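Local coordinates for putative rRNA methylase (Clostridium thermocellum ATCC 27405, PDB 3EEY), which binds S-adenosylmethionine and is probably a methyltransferase, with ribosomal RNA as its putative substrate, at residues 137-142 with 152-157; 35-40 with 74-79. One frame throughout, in Å; residues are numbered along the deposited sequence.

Contact 1 (137-142 with 152-157)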
loop_
_atom_site.group_PDB
_atom_site.type_symbol
_atom_site.label_atom_id
_atom_site.label_comp_id
_atom_site.label_asym_id
_atom_site.label_seq_id
_atom_site.Cartn_x
_atom_site.Cartn_y
_atom_site.Cartn_z
ATOM N N VAL A 137 6.588 2.916 9.138
ATOM C CA VAL A 137 6.587 2.072 10.334
ATOM C C VAL A 137 6.361 0.620 9.902
ATOM O O VAL A 137 5.272 0.254 9.454
ATOM C CB VAL A 137 5.477 2.502 11.343
ATOM C CG1 VAL A 137 5.650 1.803 12.683
ATOM C CG2 VAL A 137 5.463 4.006 11.538
ATOM N N VAL A 138 7.405 -0.204 9.991
ATOM C CA VAL A 138 7.245 -1.636 9.778
ATOM C C VAL A 138 6.945 -2.259 11.147
ATOM O O VAL A 138 7.756 -2.181 12.060
ATOM C CB VAL A 138 8.483 -2.284 9.100
ATOM C CG1 VAL A 138 8.239 -3.761 8.830
ATOM C CG2 VAL A 138 8.802 -1.584 7.789
ATOM N N ILE A 139 5.760 -2.839 11.292
ATOM C CA ILE A 139 5.320 -3.392 12.566
ATOM C C ILE A 139 5.448 -4.908 12.537
ATOM O O ILE A 139 4.786 -5.581 11.750
ATOM C CB ILE A 139 3.849 -3.004 12.899
ATOM C CG1 ILE A 139 3.680 -1.481 12.942
ATOM C CG2 ILE A 139 3.419 -3.631 14.229
ATOM C CD1 ILE A 139 2.229 -1.004 12.987
ATOM N N TYR A 140 6.320 -5.438 13.390
ATOM C CA TYR A 140 6.411 -6.874 13.619
ATOM C C TYR A 140 5.667 -7.218 14.883
ATOM O O TYR A 140 5.669 -6.453 15.846
ATOM C CB TYR A 140 7.847 -7.322 13.781
ATOM C CG TYR A 140 8.714 -7.116 12.568
ATOM C CD1 TYR A 140 9.003 -8.172 11.710
ATOM C CD2 TYR A 140 9.275 -5.869 12.288
ATOM C CE1 TYR A 140 9.821 -7.988 10.595
ATOM C CE2 TYR A 140 10.083 -5.678 11.182
ATOM C CZ TYR A 140 10.351 -6.732 10.337
ATOM O OH TYR A 140 11.157 -6.541 9.235
ATOM N N TYR A 141 5.059 -8.392 14.883
ATOM C CA TYR A 141 4.183 -8.811 15.963
ATOM C C TYR A 141 4.135 -10.330 15.983
ATOM O O TYR A 141 4.769 -10.975 15.153
ATOM C CB TYR A 141 2.781 -8.192 15.808
ATOM C CG TYR A 141 2.043 -8.535 14.526
ATOM C CD1 TYR A 141 2.508 -8.094 13.286
ATOM C CD2 TYR A 141 0.861 -9.270 14.557
ATOM C CE1 TYR A 141 1.846 -8.398 12.123
ATOM C CE2 TYR A 141 0.177 -9.577 13.384
ATOM C CZ TYR A 141 0.678 -9.136 12.167
ATOM O OH TYR A 141 0.018 -9.426 10.986
ATOM N N GLY A 142 3.397 -10.895 16.936
ATOM C CA GLY A 142 3.398 -12.339 17.160
ATOM C C GLY A 142 4.705 -12.736 17.806
ATOM O O GLY A 142 5.448 -11.873 18.280
ATOM N N LYS A 152 -1.932 -1.066 20.011
ATOM C CA LYS A 152 -1.916 0.292 20.541
ATOM C C LYS A 152 -1.420 1.341 19.545
ATOM O O LYS A 152 -2.033 2.405 19.436
ATOM C CB LYS A 152 -1.139 0.368 21.862
ATOM C CG LYS A 152 -1.840 -0.334 23.006
ATOM C CD LYS A 152 -1.049 -0.276 24.300
ATOM C CE LYS A 152 -1.753 -1.080 25.394
ATOM N NZ LYS A 152 -0.934 -1.179 26.636
ATOM N N VAL A 153 -0.329 1.042 18.826
ATOM C CA VAL A 153 0.213 1.951 17.812
ATOM C C VAL A 153 -0.820 2.262 16.724
ATOM O O VAL A 153 -1.016 3.428 16.358
ATOM C CB VAL A 153 1.537 1.410 17.176
ATOM C CG1 VAL A 153 1.914 2.190 15.935
ATOM C CG2 VAL A 153 2.679 1.467 18.178
ATOM N N LEU A 154 -1.480 1.220 16.227
ATOM C CA LEU A 154 -2.540 1.367 15.238
ATOM C C LEU A 154 -3.756 2.134 15.765
ATOM O O LEU A 154 -4.327 2.952 15.045
ATOM C CB LEU A 154 -2.954 0.002 14.663
ATOM C CG LEU A 154 -1.968 -0.686 13.701
ATOM C CD1 LEU A 154 -2.407 -2.107 13.354
ATOM C CD2 LEU A 154 -1.752 0.113 12.422
ATOM N N GLU A 155 -4.124 1.890 17.020
ATOM C CA GLU A 155 -5.222 2.627 17.658
ATOM C C GLU A 155 -4.885 4.107 17.814
ATOM O O GLU A 155 -5.747 4.962 17.621
ATOM C CB GLU A 155 -5.593 2.015 19.014
ATOM C CG GLU A 155 -6.968 2.433 19.509
ATOM C CD GLU A 155 -7.184 2.146 20.986
ATOM O OE1 GLU A 155 -6.339 1.460 21.601
ATOM O OE2 GLU A 155 -8.206 2.611 21.534
ATOM N N PHE A 156 -3.631 4.401 18.154
ATOM C CA PHE A 156 -3.141 5.774 18.177
ATOM C C PHE A 156 -3.178 6.430 16.795
ATOM O O PHE A 156 -3.629 7.571 16.654
ATOM C CB PHE A 156 -1.716 5.853 18.760
ATOM C CG PHE A 156 -1.030 7.179 18.510
ATOM C CD1 PHE A 156 -1.438 8.332 19.185
ATOM C CD2 PHE A 156 0.020 7.274 17.596
ATOM C CE1 PHE A 156 -0.819 9.557 18.957
ATOM C CE2 PHE A 156 0.647 8.495 17.348
ATOM C CZ PHE A 156 0.231 9.641 18.033
ATOM N N LEU A 157 -2.690 5.713 15.788
ATOM C CA LEU A 157 -2.574 6.255 14.429
ATOM C C LEU A 157 -3.897 6.436 13.685
ATOM O O LEU A 157 -3.982 7.277 12.788
ATOM C CB LEU A 157 -1.608 5.427 13.594
ATOM C CG LEU A 157 -0.136 5.558 13.989
ATOM C CD1 LEU A 157 0.688 4.568 13.200
ATOM C CD2 LEU A 157 0.382 6.970 13.793
#
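Ile139 reaches from the end of strand 133-139 to helix 148-157 with a single methyl group, and the closest packing of the contact gathers around that atom. Its CD1 lies 4.2 Å from CD2 of Leu154 and 4.4 Å from CG1 of Val153, so it meets two neighbouring helix residues at once. CG1 of Ile139 stands anti to the carbonyl carbon (chi1 -58°), and an extended chi2 of 168° carries CD1 on toward the helix; isoleucine, branched at CB yet carrying one longer arm, spans a gap of 9.1 Å between CA of Ile139 and CA of Val153. Val153 faces the strand directly with its short side chain, whereas Leu154 starts off to one side and bends its CD2 end inward. Val183 of strand 181-187 also touches both Ile139 and Leu154, and Leu154 packs on Ile173 of the second subunit.

Away from this point the packing thins: Val137 and Leu157 point across without touching the other segment. Lys152 and Glu155 are exposed, as suits charged residues, and Lys152 NZ forms a salt bridge with Glu148 OE2. No hydrogen bond joins the two segments; their contact is aliphatic, consistent with burial of methyl groups rather than directional bonding.

Contact 2 (35-40 with 74-79); sequences NDTAFL and DRVTLI. With SAM (S-adenosylmethionine), chain K.
Thr37 and Val76 supply the nearest apolar contact between segments 35-40 and 74-79, the latter on a strand outermost within this chain: CG2 of Thr37 lies 3.9 Å from CG1 of Val76, and the two side chains cross at about a right angle. Leu78, two residues along the strand, brings its CD2 to 4.4 Å from the same Thr37 CG2, its longer side chain making up for a CB that does not face the helix. Thr63 of helix 57-69 touches both Thr37 and Leu78.

Polar interactions explain why a threonine suits this place. Its methyl lies roughly anti to the backbone N (chi1 -30°, twisted from the staggered position) and serves the packing, while OG1, on the other branch, hydrogen-bonds to Asp28 OD2, so the buried hydroxyl is satisfied. No hydrogen bond crosses between the two segments.

The carboxylate of the ligand is held at the start of the helix. Asn35 ND2 donates to OXT of S-adenosylmethionine at 3.3 Å with an N-H...O angle of 144°, and the backbone N of Asn35 adds a weak bond to that oxygen, also 3.3 Å long. The helix N terminus would probably favour the negative carboxylate. Asp36 OD2 lies 3.4 Å from the amino N of the ligand, while Asp36 OD1 is hydrogen-bonded to His13 NE2. Asn33 N, in the preceding loop, also hydrogen-bonds to the ligand, as do Asp54, Gln56 and His83.

A helix that follows strand 25-28, packs on the sheet and presents its N-terminal end to the methionine part of the cofactor is characteristic of the Rossmann-like fold of S-adenosylmethionine-dependent methyltransferases.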
loop_
_atom_site.group_PDB
_atom_site.type_symbol
_atom_site.label_atom_id
_atom_site.label_comp_id
_atom_site.label_asym_id
_atom_site.label_seq_id
_atom_site.Cartn_x
_atom_site.Cartn_y
_atom_site.Cartn_z
ATOM N N ASN A 35 21.140 -1.459 8.941
ATOM C CA ASN A 35 20.739 -1.636 7.540
ATOM C C ASN A 35 19.967 -0.451 6.956
ATOM O O ASN A 35 20.332 0.067 5.896
ATOM C CB ASN A 35 19.931 -2.923 7.381
ATOM C CG ASN A 35 20.707 -4.152 7.786
ATOM O OD1 ASN A 35 21.713 -4.499 7.163
ATOM N ND2 ASN A 35 20.244 -4.825 8.835
ATOM N N ASP A 36 18.918 -0.023 7.659
ATOM C CA ASP A 36 18.157 1.177 7.290
ATOM C C ASP A 36 18.974 2.467 7.407
ATOM O O ASP A 36 18.771 3.392 6.628
ATOM C CB ASP A 36 16.883 1.301 8.127
ATOM C CG ASP A 36 15.846 0.236 7.799
ATOM O OD1 ASP A 36 16.019 -0.507 6.817
ATOM O OD2 ASP A 36 14.840 0.149 8.530
ATOM N N THR A 37 19.883 2.520 8.385
ATOM C CA THR A 37 20.774 3.669 8.572
ATOM C C THR A 37 21.693 3.846 7.361
ATOM O O THR A 37 21.833 4.956 6.851
ATOM C CB THR A 37 21.645 3.554 9.854
ATOM O OG1 THR A 37 20.955 2.806 10.863
ATOM C CG2 THR A 37 21.997 4.944 10.386
ATOM N N ALA A 38 22.290 2.742 6.906
ATOM C CA ALA A 38 23.149 2.723 5.715
ATOM C C ALA A 38 22.367 3.112 4.469
ATOM O O ALA A 38 22.833 3.913 3.648
ATOM C CB ALA A 38 23.786 1.348 5.533
ATOM N N PHE A 39 21.173 2.534 4.354
ATOM C CA PHE A 39 20.221 2.846 3.289
ATOM C C PHE A 39 19.874 4.345 3.227
ATOM O O PHE A 39 19.911 4.947 2.155
ATOM C CB PHE A 39 18.953 1.993 3.458
ATOM C CG PHE A 39 17.784 2.463 2.644
ATOM C CD1 PHE A 39 17.786 2.338 1.265
ATOM C CD2 PHE A 39 16.671 3.018 3.259
ATOM C CE1 PHE A 39 16.705 2.771 0.509
ATOM C CE2 PHE A 39 15.589 3.447 2.512
ATOM C CZ PHE A 39 15.606 3.327 1.133
ATOM N N LEU A 40 19.545 4.929 4.376
ATOM C CA LEU A 40 19.266 6.365 4.472
ATOM C C LEU A 40 20.486 7.235 4.152
ATOM O O LEU A 40 20.361 8.278 3.496
ATOM C CB LEU A 40 18.713 6.718 5.853
ATOM C CG LEU A 40 17.262 6.355 6.172
ATOM C CD1 LEU A 40 16.985 6.504 7.660
ATOM C CD2 LEU A 40 16.272 7.175 5.356
ATOM N N ASP A 74 30.348 9.427 7.974
ATOM C CA ASP A 74 30.575 10.874 7.880
ATOM C C ASP A 74 29.319 11.706 8.104
ATOM O O ASP A 74 29.341 12.717 8.809
ATOM C CB ASP A 74 31.141 11.233 6.499
ATOM C CG ASP A 74 31.852 10.068 5.825
ATOM O OD1 ASP A 74 33.089 10.147 5.654
ATOM O OD2 ASP A 74 31.178 9.077 5.461
ATOM N N ARG A 75 28.236 11.318 7.471
ATOM C CA ARG A 75 26.995 12.055 7.578
ATOM C C ARG A 75 25.985 11.495 8.544
ATOM O O ARG A 75 24.878 11.919 8.564
ATOM C CB ARG A 75 26.345 12.217 6.225
ATOM C CG ARG A 75 27.005 13.215 5.356
ATOM C CD ARG A 75 27.675 14.281 6.169
ATOM N NE ARG A 75 26.905 15.495 6.161
ATOM C CZ ARG A 75 27.366 16.663 6.537
ATOM N NH1 ARG A 75 26.587 17.719 6.491
ATOM N NH2 ARG A 75 28.609 16.774 6.955
ATOM N N VAL A 76 26.387 10.560 9.361
ATOM C CA VAL A 76 25.501 9.956 10.368
ATOM C C VAL A 76 25.847 10.360 11.810
ATOM O O VAL A 76 26.991 10.230 12.240
ATOM C CB VAL A 76 25.481 8.406 10.246
ATOM C CG1 VAL A 76 24.467 7.793 11.200
ATOM C CG2 VAL A 76 25.174 7.983 8.815
ATOM N N THR A 77 24.849 10.849 12.545
ATOM C CA THR A 77 24.972 11.101 13.980
ATOM C C THR A 77 24.242 10.005 14.766
ATOM O O THR A 77 23.008 9.942 14.780
ATOM C CB THR A 77 24.403 12.487 14.360
ATOM O OG1 THR A 77 25.020 13.497 13.558
ATOM C CG2 THR A 77 24.641 12.793 15.820
ATOM N N LEU A 78 25.012 9.137 15.413
ATOM C CA LEU A 78 24.445 8.047 16.204
ATOM C C LEU A 78 24.276 8.455 17.657
ATOM O O LEU A 78 25.216 8.940 18.291
ATOM C CB LEU A 78 25.306 6.784 16.104
ATOM C CG LEU A 78 25.362 6.070 14.749
ATOM C CD1 LEU A 78 26.321 4.896 14.811
ATOM C CD2 LEU A 78 23.983 5.611 14.304
ATOM N N ILE A 79 23.068 8.247 18.175
ATOM C CA ILE A 79 22.686 8.698 19.509
ATOM C C ILE A 79 22.205 7.503 20.319
ATOM O O ILE A 79 21.298 6.785 19.896
ATOM C CB ILE A 79 21.585 9.789 19.426
ATOM C CG1 ILE A 79 22.163 11.077 18.821
ATOM C CG2 ILE A 79 21.003 10.081 20.790
ATOM C CD1 ILE A 79 21.204 11.829 17.939
HETATM N N SAM K . 16.173 -1.248 11.346
HETATM C CA SAM K . 16.866 -2.256 12.209
HETATM C C SAM K . 17.922 -3.049 11.435
HETATM O O SAM K . 18.355 -4.135 11.837
HETATM O OXT SAM K . 18.380 -2.603 10.384
HETATM C CB SAM K . 15.850 -3.158 12.900
HETATM C CG SAM K . 15.305 -2.545 14.187
HETATM S SD SAM K . 14.921 -3.767 15.470
HETATM C CE SAM K . 13.420 -4.512 14.773
HETATM C "C5'" SAM K . 14.288 -2.681 16.776
HETATM C "C4'" SAM K . 15.426 -1.870 17.404
HETATM O "O4'" SAM K . 14.925 -0.765 18.133
HETATM C "C3'" SAM K . 16.268 -2.701 18.371
HETATM O "O3'" SAM K . 17.624 -2.560 18.014
HETATM C "C2'" SAM K . 15.997 -2.101 19.737
HETATM O "O2'" SAM K . 17.120 -2.147 20.597
HETATM C "C1'" SAM K . 15.613 -0.673 19.366
HETATM N N9 SAM K . 14.788 0.007 20.384
HETATM C C8 SAM K . 13.971 -0.547 21.341
HETATM N N7 SAM K . 13.414 0.459 22.060
HETATM C C5 SAM K . 13.871 1.639 21.573
HETATM C C6 SAM K . 13.644 2.967 21.919
HETATM N N6 SAM K . 12.825 3.304 22.913
HETATM N N1 SAM K . 14.290 3.957 21.213
HETATM C C2 SAM K . 15.152 3.667 20.178
HETATM N N3 SAM K . 15.362 2.355 19.837
HETATM C C4 SAM K . 14.738 1.363 20.522
#

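How the contacts relate
From the N terminus, strand 25-28 leads through the cofactor-binding loop into helix 35-44, and contact 2 closes when the chain, after strand 49-53 and helix 57-69, returns along strand 76-79. Contact 1 opens later: strand 133-139 ends, a connection of eight residues follows, and helix 148-157 packs back against the strand end, closing a much smaller loop. The two are in series, neither nested nor crossed. Their centres lie 24 Å apart on opposite sides of the chain's centre, yet both reach the same mixed sheet. Contact 2 ties a helix to one outermost strand, whereas contact 1 joins a helix to the strand beside the antiparallel pair 181-187 and 165-172.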